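Local coordinates for putative alpha/beta hydrolase fold protein (Candidatus Nitrososphaera gargensis, PDB 5A62) that probably acts as a carboxylesterase, an alpha/beta hydrolase-fold enzyme that cleaves ester bonds, at residues A[40-45]-A[249-254]; A[52-57]-A[88-93]; A[124-129]-A[201-206]; A[150-155]-A[178-183]; A[214-219]-A[263-268]. All blocks are in the same frame, centred on the assembly; numbering follows the deposited sequence. Where two conformers were deposited one is given.

Overall arrangement
The chain illustrates how an alpha/beta hydrolase packs helices on both faces of a central sheet and adds helices beyond it. Contacts 1 and 5 lie on one face, their centres about 14 Å apart, and touch where Leu-45 CD2 meets Met-263 SD at 4.1 Å. Contacts 2 and 3 belong to the other face; contact 2 also joins contact 1, since Val-53 packs on Ile-43. Contact 4, among the helices between strands 116-122 and 212-218, stands about 28 Å from contacts 2 and 5, centre to centre. The Val-251 side chain of contact 1 lies near, without touching, Gly-97, Ser-99 and Gly-101, a pattern consistent with a nucleophile elbow.

Contact 1. Residues A[40-45]-A[249-254]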
# COMPACT_ATOMS: atom_id res chain seq x y z
N ASP A 40 12.07 -15.37 -21.75
CA ASP A 40 12.76 -16.48 -22.39
C ASP A 40 13.62 -16.06 -23.57
O ASP A 40 14.82 -16.38 -23.66
CB ASP A 40 11.74 -17.59 -22.78
CG ASP A 40 10.50 -17.11 -23.68
OD1 ASP A 40 10.29 -15.91 -24.02
OD2 ASP A 40 9.71 -18.03 -24.07
N TYR A 41 13.00 -15.34 -24.48
CA TYR A 41 13.67 -14.87 -25.64
C TYR A 41 14.83 -13.96 -25.30
O TYR A 41 15.93 -14.07 -25.86
CB TYR A 41 12.72 -14.13 -26.57
CG TYR A 41 13.37 -13.52 -27.79
CD1 TYR A 41 13.83 -14.32 -28.82
CD2 TYR A 41 13.61 -12.16 -27.86
CE1 TYR A 41 14.47 -13.77 -29.93
CE2 TYR A 41 14.23 -11.60 -28.96
CZ TYR A 41 14.62 -12.42 -30.01
OH TYR A 41 15.27 -11.83 -31.09
N GLU A 42 14.60 -13.04 -24.41
CA GLU A 42 15.60 -12.07 -24.07
C GLU A 42 16.81 -12.72 -23.41
O GLU A 42 17.93 -12.28 -23.65
CB GLU A 42 15.03 -11.00 -23.08
CG GLU A 42 14.04 -10.07 -23.70
CD GLU A 42 12.68 -10.62 -23.87
OE1 GLU A 42 12.33 -11.75 -23.49
OE2 GLU A 42 11.84 -9.83 -24.41
N ILE A 43 16.63 -13.72 -22.55
CA ILE A 43 17.76 -14.39 -21.92
C ILE A 43 18.63 -15.01 -23.02
O ILE A 43 19.85 -14.78 -23.02
CB ILE A 43 17.28 -15.41 -20.90
CG1 ILE A 43 16.66 -14.70 -19.69
CG2 ILE A 43 18.42 -16.33 -20.50
CD1 ILE A 43 15.86 -15.57 -18.75
N GLN A 44 18.00 -15.70 -23.95
CA GLN A 44 18.77 -16.31 -25.06
C GLN A 44 19.44 -15.28 -25.90
O GLN A 44 20.63 -15.43 -26.21
CB GLN A 44 17.86 -17.21 -25.92
CG GLN A 44 17.40 -18.45 -25.15
CD GLN A 44 18.50 -19.14 -24.32
OE1 GLN A 44 18.34 -19.42 -23.12
NE2 GLN A 44 19.65 -19.40 -24.95
N LEU A 45 18.78 -14.19 -26.25
CA LEU A 45 19.39 -13.16 -27.08
C LEU A 45 20.57 -12.52 -26.38
O LEU A 45 21.63 -12.28 -26.97
CB LEU A 45 18.33 -12.12 -27.46
CG LEU A 45 18.83 -10.82 -28.06
CD1 LEU A 45 19.31 -11.08 -29.46
CD2 LEU A 45 17.73 -9.77 -28.03
N TRP A 249 1.87 -4.40 -22.70
CA TRP A 249 2.39 -5.75 -22.71
C TRP A 249 3.29 -6.09 -23.89
O TRP A 249 3.31 -7.18 -24.43
CB TRP A 249 1.24 -6.76 -22.55
CG TRP A 249 0.66 -6.75 -21.22
CD1 TRP A 249 -0.51 -6.13 -20.83
CD2 TRP A 249 1.23 -7.33 -20.03
NE1 TRP A 249 -0.70 -6.32 -19.49
CE2 TRP A 249 0.32 -7.06 -18.98
CE3 TRP A 249 2.37 -8.11 -19.77
CZ2 TRP A 249 0.56 -7.50 -17.68
CZ3 TRP A 249 2.60 -8.52 -18.48
CH2 TRP A 249 1.69 -8.21 -17.44
N VAL A 250 4.12 -5.14 -24.26
CA VAL A 250 5.03 -5.27 -25.39
C VAL A 250 5.96 -6.46 -25.19
O VAL A 250 6.43 -7.06 -26.15
CB VAL A 250 5.84 -3.95 -25.63
CG1 VAL A 250 6.81 -3.68 -24.49
CG2 VAL A 250 6.55 -3.97 -26.97
N VAL A 251 6.31 -6.81 -23.95
CA VAL A 251 7.19 -7.93 -23.65
C VAL A 251 6.54 -9.28 -24.00
O VAL A 251 7.21 -10.27 -24.17
CB VAL A 251 7.65 -7.88 -22.17
CG1 VAL A 251 6.48 -7.90 -21.22
CG2 VAL A 251 8.60 -9.00 -21.81
N ILE A 252 5.23 -9.32 -24.11
CA ILE A 252 4.55 -10.53 -24.58
C ILE A 252 4.64 -10.58 -26.11
O ILE A 252 4.89 -11.66 -26.65
CB ILE A 252 3.08 -10.51 -24.16
CG1 ILE A 252 2.97 -10.59 -22.65
CG2 ILE A 252 2.24 -11.59 -24.85
CD1 ILE A 252 3.48 -11.83 -22.03
N GLU A 253 4.40 -9.45 -26.79
CA GLU A 253 4.38 -9.44 -28.25
C GLU A 253 5.77 -9.53 -28.87
O GLU A 253 5.91 -10.04 -29.98
CB GLU A 253 3.70 -8.22 -28.74
CG GLU A 253 2.22 -8.28 -28.38
CD GLU A 253 1.36 -7.34 -29.21
OE1 GLU A 253 1.92 -6.50 -29.95
OE2 GLU A 253 0.12 -7.43 -29.14
N LYS A 254 6.77 -8.99 -28.19
CA LYS A 254 8.18 -9.06 -28.62
C LYS A 254 8.38 -8.55 -30.04
O LYS A 254 8.94 -9.26 -30.88
CB LYS A 254 8.76 -10.48 -28.43
CG LYS A 254 8.60 -10.99 -27.00
CD LYS A 254 9.49 -12.17 -26.64
CE LYS A 254 9.30 -12.70 -25.21
NZ LYS A 254 9.52 -11.70 -24.20
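Lys-254 reaches across to Glu-42 in a two-pronged salt bridge. Its NZ lies 2.9 Å from Glu-42 OE1 and 3.0 Å from Glu-42 OE2, and each oxygen offers its syn lone pair, so the ammonium sits in the mouth of the carboxylate. The lysine chain runs extended to CE and turns only at its last bond (chi4 -58°), while the glutamate bends at chi2 (79°) to present its carboxylate.

Further polar bonds fix the same ammonium. Lys-254 NZ donates to Val-251 O at 2.7 Å, in the carbonyl plane, and is also bonded to Ile-38 O. Glu-42 OE2 has a second partner in the hydroxyl of Tyr-259. A buried carboxylate is thereby matched by a positive charge and a phenol, an environment that would be expected to favour its ionised form.

Apolar contact is slighter: Lys-254 CD rests 3.8 Å from Tyr-41 CB, beside the start of the tyrosine side chain.

The lysine leaves the end of helix 250-253 with positive phi, and its side chain touches Phe-175 of helix 170-180. Tyr-259, on helix 256-272, meets the Tyr-41 ring edge-to-face, so helices 170-180 and 256-272 both border the bridge to helix 40-48.

Contact 2. Residues A[52-57]-A[88-93]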
# COMPACT_ATOMS: atom_id res chain seq x y z
N ARG A 52 26.19 -11.65 -19.09
CA ARG A 52 25.73 -12.47 -17.98
C ARG A 52 24.29 -11.91 -17.71
O ARG A 52 24.11 -10.72 -17.79
CB ARG A 52 26.58 -12.29 -16.78
CG ARG A 52 26.11 -12.98 -15.54
CD ARG A 52 27.00 -12.61 -14.40
NE ARG A 52 26.67 -13.22 -13.15
CZ ARG A 52 27.33 -13.01 -12.03
NH1 ARG A 52 28.32 -12.12 -11.95
NH2 ARG A 52 26.97 -13.67 -10.95
N VAL A 53 23.36 -12.80 -17.56
CA VAL A 53 21.92 -12.42 -17.43
C VAL A 53 21.36 -12.95 -16.13
O VAL A 53 21.28 -14.17 -15.92
CB VAL A 53 21.09 -12.93 -18.57
CG1 VAL A 53 19.67 -12.33 -18.49
CG2 VAL A 53 21.78 -12.51 -19.89
N ILE A 54 20.96 -12.03 -15.27
CA ILE A 54 20.36 -12.35 -14.00
C ILE A 54 18.88 -12.01 -14.07
O ILE A 54 18.55 -10.90 -14.52
CB ILE A 54 21.00 -11.56 -12.87
CG1 ILE A 54 22.50 -11.99 -12.75
CG2 ILE A 54 20.29 -11.85 -11.54
CD1 ILE A 54 23.36 -10.93 -12.16
N ALA A 55 18.02 -12.93 -13.73
CA ALA A 55 16.57 -12.63 -13.69
C ALA A 55 16.02 -13.17 -12.39
O ALA A 55 16.56 -14.12 -11.85
CB ALA A 55 15.89 -13.25 -14.86
N TYR A 56 15.00 -12.55 -11.85
CA TYR A 56 14.43 -12.97 -10.61
C TYR A 56 12.94 -12.76 -10.57
O TYR A 56 12.41 -12.05 -11.40
CB TYR A 56 15.14 -12.40 -9.37
CG TYR A 56 14.79 -10.97 -9.10
CD1 TYR A 56 15.29 -9.93 -9.88
CD2 TYR A 56 13.95 -10.62 -8.07
CE1 TYR A 56 14.98 -8.63 -9.58
CE2 TYR A 56 13.65 -9.34 -7.77
CZ TYR A 56 14.13 -8.35 -8.58
OH TYR A 56 13.85 -7.06 -8.27
N GLU A 57 12.27 -13.42 -9.67
CA GLU A 57 10.85 -13.31 -9.50
C GLU A 57 10.55 -12.50 -8.26
O GLU A 57 11.02 -12.76 -7.17
CB GLU A 57 10.18 -14.68 -9.54
CG GLU A 57 10.28 -15.26 -10.95
CD GLU A 57 9.93 -16.67 -11.23
OE1 GLU A 57 9.75 -17.48 -10.32
OE2 GLU A 57 9.78 -16.93 -12.45
N LEU A 88 25.11 -12.21 -5.35
CA LEU A 88 25.74 -12.63 -6.57
C LEU A 88 27.04 -11.88 -6.81
O LEU A 88 27.68 -12.10 -7.83
CB LEU A 88 24.77 -12.51 -7.72
CG LEU A 88 23.57 -13.41 -7.56
CD1 LEU A 88 22.63 -13.15 -8.73
CD2 LEU A 88 23.92 -14.90 -7.46
N ASN A 89 27.41 -11.00 -5.90
CA ASN A 89 28.62 -10.21 -5.99
C ASN A 89 28.69 -9.42 -7.26
O ASN A 89 29.73 -9.37 -7.94
CB ASN A 89 29.83 -11.14 -5.85
CG ASN A 89 29.81 -11.92 -4.53
OD1 ASN A 89 29.69 -13.13 -4.52
ND2 ASN A 89 29.89 -11.22 -3.44
N ILE A 90 27.56 -8.80 -7.58
CA ILE A 90 27.48 -7.88 -8.75
C ILE A 90 27.86 -6.45 -8.28
O ILE A 90 27.09 -5.82 -7.54
CB ILE A 90 26.00 -7.87 -9.25
CG1 ILE A 90 25.52 -9.26 -9.57
CG2 ILE A 90 25.78 -6.98 -10.48
CD1 ILE A 90 26.41 -9.99 -10.50
N GLY A 91 28.99 -5.94 -8.75
CA GLY A 91 29.41 -4.54 -8.46
C GLY A 91 28.81 -3.43 -9.34
O GLY A 91 28.45 -2.36 -8.82
N LYS A 92 28.77 -3.66 -10.67
CA LYS A 92 28.24 -2.65 -11.64
C LYS A 92 27.51 -3.37 -12.75
O LYS A 92 28.04 -4.29 -13.35
CB LYS A 92 29.33 -1.76 -12.29
CG LYS A 92 29.74 -0.58 -11.41
CD LYS A 92 30.22 0.66 -12.16
CE LYS A 92 29.17 1.78 -12.12
NZ LYS A 92 29.38 2.86 -13.13
N CYS A 93 26.29 -2.93 -13.04
CA CYS A 93 25.42 -3.69 -13.92
C CYS A 93 24.53 -2.73 -14.69
O CYS A 93 24.52 -1.51 -14.39
CB CYS A 93 24.55 -4.66 -13.15
SG CYS A 93 23.33 -3.89 -12.03
O HOH W 1 30.01 -11.71 -9.75
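The Arg-52 guanidinium carries Ile-90 CD1 over one face, 3.1 Å above the plane and displaced toward the rim, with NH1 its nearest atom at 3.2 Å. At the edge, in the plane, lies a water that accepts from Arg-52 NH1 (2.8 Å) and donates to Asn-89 O, joining the arginine to the turn in which a Schellman motif ends helix 74-87. A fully extended side chain, CG anti to the backbone N (chi1 174°), carries the group this far from strand 52-56.

Two residues along, Ile-54 points to the same loop and meets it tip to tip. Its CD1 lies 3.6 Å from Ile-90 CD1, and its CG2 branch 3.9 Å from Leu-88 CD1.

Ile-90 CD1 thus serves both neighbours, lying over the arginine's face and extending the aliphatic cluster. Asp-17 forms a salt bridge with Arg-52 NH2. With Asp-17 as charge partner and a water at its edge, the cationic group can present a face to hydrocarbon and still keep its polar bonds.

Contact 3. Residues A[124-129]-A[201-206]; sequences GSPKKF and NVVQGL
Pro-126 wedges its ring against Val-202, Val-203 and Leu-206 on the first turn and a half of helix 202-209. Val-202 holds CG1 anti to its backbone N (chi1 -175°), which sets that methyl 3.8 Å from Pro-126 CB; its CB-H side is left against Pro-126 O. In Val-203 the other branch does the work: CG2, placed beside the backbone N, lies 3.8 Å from Pro-126 CG and 3.6 Å from Lys-127 CG. Leu-206 comes in roughly perpendicular to the proline, its CD2 3.9 Å from Pro-126 CG.

One water provides the polar link, donating to Pro-126 O at 2.7 Å and accepting from Val-202 N at 3.2 Å. Within the loop, Ser-125 OG takes the amide of Lys-127 in an ST turn, and Lys-127 NZ continues to a salt bridge with Glu-230.

The proline also touches Ser-106 of helix 100-111, Thr-231 of helix 222-234 and Met-121 of strand 116-122. The loop leaving that strand is therefore packed among three helices on one face of the sheet.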
# COMPACT_ATOMS: atom_id res chain seq x y z
N GLY A 124 7.89 1.74 -18.20
CA GLY A 124 8.09 2.07 -16.83
C GLY A 124 8.60 3.47 -16.67
O GLY A 124 8.98 4.12 -17.65
N SER A 125 8.56 3.99 -15.46
CA SER A 125 9.15 5.30 -15.21
C SER A 125 9.49 5.44 -13.75
O SER A 125 9.03 4.64 -12.93
CB SER A 125 8.13 6.38 -15.59
OG SER A 125 7.24 6.71 -14.53
N PRO A 126 10.21 6.49 -13.37
CA PRO A 126 10.48 6.79 -11.98
C PRO A 126 9.35 7.56 -11.28
O PRO A 126 9.47 7.85 -10.11
CB PRO A 126 11.73 7.68 -12.05
CG PRO A 126 11.69 8.23 -13.42
CD PRO A 126 10.94 7.35 -14.31
N LYS A 127 8.28 7.92 -11.97
CA LYS A 127 7.27 8.76 -11.39
C LYS A 127 6.24 8.00 -10.57
O LYS A 127 5.92 6.82 -10.81
CB LYS A 127 6.55 9.50 -12.52
CG LYS A 127 7.53 10.48 -13.13
CD LYS A 127 6.93 11.74 -13.71
CE LYS A 127 6.13 12.50 -12.68
NZ LYS A 127 5.68 13.79 -13.23
N LYS A 128 5.72 8.70 -9.59
CA LYS A 128 4.51 8.27 -8.94
C LYS A 128 3.35 8.33 -9.90
O LYS A 128 3.29 9.18 -10.82
CB LYS A 128 4.16 9.22 -7.79
CG LYS A 128 4.82 9.00 -6.52
CD LYS A 128 4.05 9.75 -5.37
CE LYS A 128 2.84 9.12 -4.67
NZ LYS A 128 2.97 7.67 -4.23
N PHE A 129 2.38 7.48 -9.69
CA PHE A 129 1.15 7.51 -10.47
C PHE A 129 0.21 8.59 -9.94
O PHE A 129 0.23 8.93 -8.79
CB PHE A 129 0.43 6.18 -10.41
CG PHE A 129 1.19 5.08 -11.10
CD1 PHE A 129 1.16 4.91 -12.47
CD2 PHE A 129 2.00 4.21 -10.35
CE1 PHE A 129 1.91 3.93 -13.09
CE2 PHE A 129 2.74 3.22 -10.96
CZ PHE A 129 2.70 3.07 -12.33
N ASN A 201 9.96 11.64 -5.05
CA ASN A 201 11.27 12.23 -5.44
C ASN A 201 12.20 11.28 -6.19
O ASN A 201 13.41 11.49 -6.21
CB ASN A 201 11.97 12.76 -4.20
CG ASN A 201 12.51 11.66 -3.29
OD1 ASN A 201 12.16 10.48 -3.36
ND2 ASN A 201 13.42 12.07 -2.41
N VAL A 202 11.70 10.19 -6.80
CA VAL A 202 12.57 9.28 -7.49
C VAL A 202 13.17 9.96 -8.72
O VAL A 202 14.30 9.64 -9.08
CB VAL A 202 11.90 7.94 -7.84
CG1 VAL A 202 12.88 6.96 -8.46
CG2 VAL A 202 11.28 7.30 -6.63
N VAL A 203 12.42 10.78 -9.42
CA VAL A 203 12.98 11.44 -10.59
C VAL A 203 14.19 12.24 -10.17
O VAL A 203 15.22 12.13 -10.84
CB VAL A 203 11.98 12.35 -11.32
CG1 VAL A 203 12.65 13.11 -12.45
CG2 VAL A 203 10.74 11.59 -11.81
N GLN A 204 14.13 12.99 -9.09
CA GLN A 204 15.28 13.75 -8.63
C GLN A 204 16.43 12.83 -8.29
O GLN A 204 17.59 13.08 -8.66
CB GLN A 204 14.89 14.60 -7.40
CG GLN A 204 16.06 15.45 -6.88
CD GLN A 204 15.64 16.43 -5.78
OE1 GLN A 204 15.16 15.98 -4.73
NE2 GLN A 204 15.80 17.77 -6.03
N GLY A 205 16.18 11.75 -7.58
CA GLY A 205 17.24 10.83 -7.27
C GLY A 205 17.87 10.14 -8.43
O GLY A 205 19.08 9.87 -8.46
N LEU A 206 17.06 9.77 -9.38
CA LEU A 206 17.58 9.16 -10.61
C LEU A 206 18.43 10.17 -11.40
O LEU A 206 19.48 9.81 -11.89
CB LEU A 206 16.41 8.64 -11.47
CG LEU A 206 16.78 7.95 -12.73
CD1 LEU A 206 17.68 6.77 -12.48
CD2 LEU A 206 15.57 7.55 -13.51
O HOH W 2 8.87 9.66 -8.13

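Contact 4. Residues A[150-155]-A[178-183]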
# COMPACT_ATOMS: atom_id res chain seq x y z
N LYS A 150 -6.72 -17.21 -12.85
CA LYS A 150 -7.05 -17.70 -14.19
C LYS A 150 -8.24 -16.89 -14.74
O LYS A 150 -8.24 -16.48 -15.89
CB LYS A 150 -7.37 -19.19 -14.16
CG LYS A 150 -6.20 -20.11 -13.80
CD LYS A 150 -6.66 -21.57 -13.93
CE LYS A 150 -5.75 -22.61 -13.28
NZ LYS A 150 -4.29 -22.42 -13.57
N ALA A 151 -9.24 -16.62 -13.88
CA ALA A 151 -10.35 -15.77 -14.28
C ALA A 151 -9.93 -14.37 -14.59
O ALA A 151 -10.33 -13.79 -15.60
CB ALA A 151 -11.44 -15.75 -13.25
N LEU A 152 -9.03 -13.84 -13.77
CA LEU A 152 -8.56 -12.52 -14.05
C LEU A 152 -7.87 -12.45 -15.42
O LEU A 152 -8.09 -11.50 -16.20
CB LEU A 152 -7.66 -11.99 -12.93
CG LEU A 152 -7.00 -10.64 -13.19
CD1 LEU A 152 -7.98 -9.55 -13.48
CD2 LEU A 152 -6.13 -10.25 -12.00
N ALA A 153 -7.04 -13.42 -15.74
CA ALA A 153 -6.41 -13.40 -17.04
C ALA A 153 -7.45 -13.40 -18.16
O ALA A 153 -7.30 -12.70 -19.14
CB ALA A 153 -5.46 -14.58 -17.23
N GLU A 154 -8.47 -14.24 -17.99
CA GLU A 154 -9.51 -14.27 -19.04
C GLU A 154 -10.21 -12.97 -19.22
O GLU A 154 -10.45 -12.50 -20.33
CB GLU A 154 -10.50 -15.36 -18.72
CG GLU A 154 -9.95 -16.74 -18.83
CD GLU A 154 -9.29 -17.11 -20.16
OE1 GLU A 154 -9.73 -16.69 -21.28
OE2 GLU A 154 -8.26 -17.79 -20.04
N HIS A 155 -10.46 -12.27 -18.10
CA HIS A 155 -11.05 -10.93 -18.21
C HIS A 155 -10.15 -9.91 -18.82
O HIS A 155 -10.64 -9.02 -19.56
CB HIS A 155 -11.53 -10.46 -16.83
CG HIS A 155 -12.77 -11.14 -16.37
ND1 HIS A 155 -14.02 -10.70 -16.76
CD2 HIS A 155 -12.96 -12.16 -15.52
CE1 HIS A 155 -14.92 -11.50 -16.22
NE2 HIS A 155 -14.31 -12.39 -15.46
N GLU A 178 -0.10 -18.19 -19.81
CA GLU A 178 0.95 -19.01 -19.21
C GLU A 178 1.60 -18.24 -18.09
O GLU A 178 1.59 -18.74 -16.93
CB GLU A 178 2.01 -19.54 -20.21
CG GLU A 178 2.92 -20.65 -19.62
CD GLU A 178 2.36 -22.10 -19.64
OE1 GLU A 178 1.16 -22.34 -19.30
OE2 GLU A 178 3.17 -23.03 -19.96
N VAL A 179 2.09 -17.04 -18.45
CA VAL A 179 2.93 -16.25 -17.56
C VAL A 179 2.06 -15.75 -16.36
O VAL A 179 2.37 -15.99 -15.20
CB VAL A 179 3.54 -15.09 -18.28
CG1 VAL A 179 4.15 -14.04 -17.32
CG2 VAL A 179 4.55 -15.57 -19.34
N PHE A 180 0.97 -15.08 -16.69
CA PHE A 180 0.17 -14.36 -15.68
C PHE A 180 -0.35 -15.28 -14.62
O PHE A 180 -0.41 -14.95 -13.43
CB PHE A 180 -0.94 -13.58 -16.39
CG PHE A 180 -1.68 -12.63 -15.51
CD1 PHE A 180 -1.18 -11.33 -15.34
CD2 PHE A 180 -2.83 -13.00 -14.85
CE1 PHE A 180 -1.91 -10.43 -14.56
CE2 PHE A 180 -3.53 -12.12 -14.08
CZ PHE A 180 -3.02 -10.88 -13.90
N THR A 181 -0.81 -16.47 -15.03
CA THR A 181 -1.49 -17.35 -14.11
C THR A 181 -0.52 -18.07 -13.14
O THR A 181 -0.99 -18.76 -12.25
CB THR A 181 -2.42 -18.33 -14.82
OG1 THR A 181 -1.63 -19.18 -15.63
CG2 THR A 181 -3.46 -17.60 -15.58
N LYS A 182 0.78 -17.79 -13.22
CA LYS A 182 1.71 -18.23 -12.19
C LYS A 182 1.75 -17.23 -11.00
O LYS A 182 2.43 -17.53 -10.01
CB LYS A 182 3.13 -18.35 -12.71
CG LYS A 182 3.40 -19.14 -13.94
CD LYS A 182 3.01 -20.53 -13.74
CE LYS A 182 3.74 -21.40 -14.79
NZ LYS A 182 2.92 -21.41 -15.96
N THR A 183 1.05 -16.12 -11.12
CA THR A 183 1.10 -15.13 -10.08
C THR A 183 0.14 -15.54 -8.99
O THR A 183 -1.02 -15.87 -9.26
CB THR A 183 0.65 -13.80 -10.68
OG1 THR A 183 1.40 -13.48 -11.88
CG2 THR A 183 0.90 -12.65 -9.66
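Phe-180 sets the far edge of its ring against Leu-152, which comes across it at about a right angle. The leucine methyl CD2 lies in the ring plane, 3.7 Å from Phe-180 CZ, and not over a face. This reach follows from the phenylalanine's first torsion, with CG anti to the backbone N (chi1 -170°), which throws the ring out from the end of helix 170-180. Nearer the root of the side chain, Ala-153 CB approaches the ring obliquely, 3.9 Å from Phe-180 CD2.

The alanine methyl is shared, for it also lies 4.0 Å from Thr-181 CG2. That threonine methyl then settles on the backbone of the opposing helix, 3.9 Å from Lys-150 CA, where the two backbones come closest. Thr-181 divides its branches by chemistry: CG2 faces helix 149-157, while OG1 turns back to a hydrogen bond with Arg-177 O in the last turn of helix 170-180.

A type I beta turn from Phe-180 to Thr-183 ends the helix here. Phe-180 O accepts Thr-183 OG1 at 2.8 Å and Thr-183 N at 3.0 Å, both from the same face of the carbonyl plane, so two bonds from one residue hold the turn.

Phe-188 of helix 185-194 and Val-143 of helix 136-147 also cover Leu-152. These helices, inserted between strand 116-122 and helix 202-209, are consistent with the cap (lid) domain of many alpha/beta hydrolases.

Contact 5. Residues A[214-219]-A[263-268]; sequences FAIVGS and MGFLAI
Strand 214-218 and helix 263-268 run antiparallel, their axes at 179° and 10.3 Å apart, with Phe-214 and Phe-265 the closest pair of CA atoms. These two phenylalanines carry most of the contact, lying alongside one another and pointing opposite ways. Their rings are oblique, with planes at 31° and centroids 4.4 Å apart. Phe-214 CD2 lies over the centre of the Phe-265 ring, 3.4 Å from Phe-265 CG. The overlap is reciprocal: Phe-265 CB makes a CH-pi contact over the Phe-214 face, and Phe-214 CB makes one over the Phe-265 face, 4.0 Å from its centroid. Each ring thus lies against the root of its partner.

The layering is that of the alpha/beta hydrolase fold. Phe-214 and Ile-216 point from strand 212-218 to helix 256-272, whereas Ala-215 and Val-217 pack on helix 222-234 across the sheet. Strands 116-122 and 239-243 bond to the strand on either side, and Ile-120 of the former touches both phenylalanines.

Ile-216 extends the apolar surface along the strand, its CG1 3.6 Å from Phe-265 CE2. With CG1 beside the backbone N (chi1 -52°) and CD1 extended beyond it, the long branch runs alongside the ring, meeting it obliquely. Toward the exposed side of the helix, Ile-268 CG2 closes on the edge of the Phe-214 ring, near its plane and 4.2 Å from Phe-214 CZ.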
# COMPACT_ATOMS: atom_id res chain seq x y z
N PHE A 214 17.63 5.08 -20.00
CA PHE A 214 17.01 4.78 -21.24
C PHE A 214 15.57 4.33 -20.99
O PHE A 214 15.26 3.74 -19.98
CB PHE A 214 17.71 3.64 -21.97
CG PHE A 214 19.17 3.87 -22.26
CD1 PHE A 214 20.16 3.47 -21.38
CD2 PHE A 214 19.54 4.39 -23.48
CE1 PHE A 214 21.50 3.65 -21.71
CE2 PHE A 214 20.87 4.57 -23.80
CZ PHE A 214 21.84 4.21 -22.94
N ALA A 215 14.68 4.60 -21.92
CA ALA A 215 13.30 4.16 -21.83
C ALA A 215 12.80 3.76 -23.22
O ALA A 215 13.09 4.40 -24.24
CB ALA A 215 12.40 5.20 -21.26
N ILE A 216 12.07 2.68 -23.26
CA ILE A 216 11.30 2.19 -24.43
C ILE A 216 9.85 2.14 -24.03
O ILE A 216 9.53 1.46 -23.06
CB ILE A 216 11.79 0.81 -24.86
CG1 ILE A 216 13.32 0.81 -25.06
CG2 ILE A 216 11.05 0.38 -26.12
CD1 ILE A 216 13.96 -0.53 -25.38
N VAL A 217 8.97 2.87 -24.74
CA VAL A 217 7.58 2.95 -24.36
C VAL A 217 6.71 2.67 -25.57
O VAL A 217 7.03 3.15 -26.66
CB VAL A 217 7.25 4.31 -23.72
CG1 VAL A 217 7.44 5.47 -24.63
CG2 VAL A 217 5.83 4.35 -23.20
N GLY A 218 5.65 1.92 -25.38
CA GLY A 218 4.67 1.67 -26.44
C GLY A 218 3.78 2.89 -26.61
O GLY A 218 3.27 3.41 -25.64
N SER A 219 3.58 3.32 -27.85
CA SER A 219 2.82 4.55 -28.12
C SER A 219 1.39 4.41 -27.64
O SER A 219 0.79 5.44 -27.34
CB SER A 219 2.88 4.90 -29.61
OG SER A 219 2.09 4.01 -30.38
N MET A 263 19.43 -3.43 -28.22
CA MET A 263 20.84 -3.76 -28.44
C MET A 263 21.68 -2.51 -28.76
O MET A 263 22.84 -2.39 -28.36
CB MET A 263 21.00 -4.87 -29.50
CG MET A 263 20.26 -6.14 -29.16
SD MET A 263 20.45 -6.78 -27.46
CE MET A 263 22.21 -7.05 -27.48
N GLY A 264 21.06 -1.53 -29.40
CA GLY A 264 21.64 -0.25 -29.56
C GLY A 264 22.02 0.44 -28.27
O GLY A 264 23.12 0.97 -28.08
N PHE A 265 21.07 0.44 -27.34
CA PHE A 265 21.37 1.02 -26.05
C PHE A 265 22.50 0.27 -25.34
O PHE A 265 23.36 0.87 -24.71
CB PHE A 265 20.10 0.90 -25.15
CG PHE A 265 18.92 1.78 -25.52
CD1 PHE A 265 19.01 2.85 -26.44
CD2 PHE A 265 17.70 1.56 -24.91
CE1 PHE A 265 17.89 3.60 -26.70
CE2 PHE A 265 16.62 2.34 -25.14
CZ PHE A 265 16.72 3.36 -26.01
N LEU A 266 22.48 -1.06 -25.37
CA LEU A 266 23.48 -1.84 -24.69
C LEU A 266 24.86 -1.61 -25.33
O LEU A 266 25.84 -1.66 -24.63
CB LEU A 266 23.12 -3.32 -24.71
CG LEU A 266 21.89 -3.64 -23.81
CD1 LEU A 266 21.49 -5.07 -23.97
CD2 LEU A 266 22.24 -3.38 -22.37
N ALA A 267 24.88 -1.32 -26.62
CA ALA A 267 26.16 -0.99 -27.25
C ALA A 267 26.72 0.29 -26.74
O ALA A 267 27.93 0.37 -26.52
CB ALA A 267 25.98 -0.88 -28.75
N ILE A 268 25.88 1.29 -26.49
CA ILE A 268 26.32 2.54 -25.87
C ILE A 268 26.84 2.29 -24.50
O ILE A 268 27.87 2.80 -24.12
CB ILE A 268 25.18 3.56 -25.82
CG1 ILE A 268 24.76 3.93 -27.25
CG2 ILE A 268 25.50 4.76 -24.93
CD1 ILE A 268 23.45 4.67 -27.32